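Local coordinates for protein interferon (Danio rerio, PDB 3PIV) that probably acts as a secreted type I interferon cytokine of antiviral defence, signalling by binding a cell-surface cytokine receptor, at residues I12-S17 and R150-A155. Residues are numbered along the deposited sequence; the frame is centred on the assembly and turned at random.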
loop_
_atom_site.group_PDB
_atom_site.type_symbol
_atom_site.label_atom_id
_atom_site.label_comp_id
_atom_site.label_asym_id
_atom_site.label_seq_id
_atom_site.Cartn_x
_atom_site.Cartn_y
_atom_site.Cartn_z
ATOM N N ILE A 12 9.039 9.341 7.450
ATOM C CA ILE A 12 10.251 8.861 6.792
ATOM C C ILE A 12 9.977 7.724 5.794
ATOM O O ILE A 12 10.531 7.704 4.694
ATOM C CB ILE A 12 11.278 8.377 7.824
ATOM C CG1 ILE A 12 11.695 9.534 8.727
ATOM C CG2 ILE A 12 12.460 7.723 7.134
ATOM C CD1 ILE A 12 12.072 10.770 7.979
ATOM N N ILE A 13 9.131 6.778 6.192
ATOM C CA ILE A 13 8.748 5.666 5.320
ATOM C C ILE A 13 8.007 6.224 4.132
ATOM O O ILE A 13 8.232 5.819 2.988
ATOM C CB ILE A 13 7.799 4.679 6.039
ATOM C CG1 ILE A 13 8.504 3.999 7.212
ATOM C CG2 ILE A 13 7.272 3.641 5.065
ATOM C CD1 ILE A 13 9.962 3.662 6.955
ATOM N N THR A 14 7.113 7.163 4.419
ATOM C CA THR A 14 6.315 7.809 3.389
ATOM C C THR A 14 7.183 8.498 2.347
ATOM O O THR A 14 7.018 8.290 1.153
ATOM C CB THR A 14 5.358 8.846 4.002
ATOM O OG1 THR A 14 4.442 8.192 4.898
ATOM C CG2 THR A 14 4.600 9.564 2.911
ATOM N N THR A 15 8.098 9.339 2.810
ATOM C CA THR A 15 8.987 10.078 1.928
ATOM C C THR A 15 9.883 9.160 1.085
ATOM O O THR A 15 9.924 9.266 -0.143
ATOM C CB THR A 15 9.891 11.017 2.743
ATOM O OG1 THR A 15 9.087 12.022 3.375
ATOM C CG2 THR A 15 10.910 11.674 1.839
ATOM N N GLU A 16 10.606 8.267 1.747
ATOM C CA GLU A 16 11.510 7.381 1.022
ATOM C C GLU A 16 10.744 6.488 0.035
ATOM O O GLU A 16 11.160 6.331 -1.111
ATOM C CB GLU A 16 12.349 6.543 1.987
ATOM C CG GLU A 16 13.218 7.367 2.911
ATOM C CD GLU A 16 14.143 6.519 3.788
ATOM O OE1 GLU A 16 13.839 5.327 4.032
ATOM O OE2 GLU A 16 15.181 7.053 4.245
ATOM N N SER A 17 9.608 5.935 0.458
ATOM C CA SER A 17 8.859 5.022 -0.420
ATOM C C SER A 17 8.292 5.741 -1.643
ATOM O O SER A 17 8.346 5.216 -2.760
ATOM C CB SER A 17 7.757 4.261 0.344
ATOM O OG SER A 17 6.694 5.117 0.735
ATOM N N ARG A 150 -2.405 8.666 1.702
ATOM C CA ARG A 150 -3.414 8.526 2.743
ATOM C C ARG A 150 -2.927 7.733 3.977
ATOM O O ARG A 150 -3.288 8.065 5.109
ATOM C CB ARG A 150 -4.685 7.910 2.167
ATOM C CG ARG A 150 -5.362 8.746 1.063
ATOM C CD ARG A 150 -5.968 10.059 1.573
ATOM N NE ARG A 150 -6.972 9.882 2.626
ATOM C CZ ARG A 150 -8.289 9.791 2.424
ATOM N NH1 ARG A 150 -8.775 9.830 1.198
ATOM N NH2 ARG A 150 -9.118 9.633 3.448
ATOM N N MET A 151 -2.128 6.690 3.763
ATOM C CA MET A 151 -1.564 5.942 4.884
ATOM C C MET A 151 -0.801 6.852 5.824
ATOM O O MET A 151 -0.852 6.682 7.022
ATOM C CB MET A 151 -0.663 4.799 4.403
ATOM C CG MET A 151 -1.442 3.667 3.747
ATOM S SD MET A 151 -0.375 2.594 2.763
ATOM C CE MET A 151 0.151 1.429 4.027
ATOM N N ASP A 152 -0.107 7.829 5.264
ATOM C CA ASP A 152 0.698 8.758 6.050
ATOM C C ASP A 152 -0.172 9.637 6.963
ATOM O O ASP A 152 0.223 9.994 8.073
ATOM C CB ASP A 152 1.528 9.628 5.103
ATOM C CG ASP A 152 2.387 10.630 5.835
ATOM O OD1 ASP A 152 3.425 10.226 6.409
ATOM O OD2 ASP A 152 2.027 11.823 5.827
ATOM N N ILE A 153 -1.359 9.977 6.486
ATOM C CA ILE A 153 -2.305 10.735 7.284
ATOM C C ILE A 153 -2.758 9.880 8.457
ATOM O O ILE A 153 -2.732 10.307 9.601
ATOM C CB ILE A 153 -3.524 11.163 6.445
ATOM C CG1 ILE A 153 -3.108 12.206 5.400
ATOM C CG2 ILE A 153 -4.631 11.712 7.338
ATOM C CD1 ILE A 153 -4.268 12.711 4.571
ATOM N N ILE A 154 -3.155 8.656 8.157
ATOM C CA ILE A 154 -3.562 7.710 9.187
ATOM C C ILE A 154 -2.465 7.480 10.221
ATOM O O ILE A 154 -2.747 7.392 11.410
ATOM C CB ILE A 154 -3.980 6.374 8.564
ATOM C CG1 ILE A 154 -5.303 6.555 7.801
ATOM C CG2 ILE A 154 -4.078 5.287 9.633
ATOM C CD1 ILE A 154 -5.604 5.419 6.847
ATOM N N ALA A 155 -1.217 7.374 9.774
ATOM C CA ALA A 155 -0.113 7.187 10.698
ATOM C C ALA A 155 0.048 8.429 11.570
ATOM O O ALA A 155 0.171 8.319 12.788
ATOM C CB ALA A 155 1.183 6.876 9.955
#
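T14 and D152 meet through a short hydrogen bond in which T14 OG1 donates to D152 OD1 at 2.7 Å. The hydroxyl arrives on the anti side of the carboxylate, 33° out of its plane. Beside this bond T14 also makes van der Waals contact, its methyl CG2 lying 3.8 Å from D152 CB. The two side chains cross at about a right angle. With CG anti to the backbone N (chi1 180°), the aspartate swings its carboxylate toward helix 10-23, and a chi2 of 75° turns OD1 to the threonine hydroxyl.

The partners belong to helix 10-23 and helix 134-158, the first and last of the helical bundle that places type I interferons among the four-helix cytokines. Here the backbones come close, T14 CA and D152 CA being 6.3 Å apart, and both residues are buried although the segments hide merely 92 Å² between them.

A salt bridge adds to the contact. D152 OD2 pairs with R11 NH1, three residues before T14, so the first helix holds both carboxylate oxygens, one through a neutral hydroxyl and the other through a guanidinium group. These two partners probably favour the ionised carboxylate and restrict its rotation. At neighbouring positions of the two helices, M151 turns into the bundle against L55, T58 and L59 of helix 48-66, while I13 and S17 pack on I88 of helix 79-101.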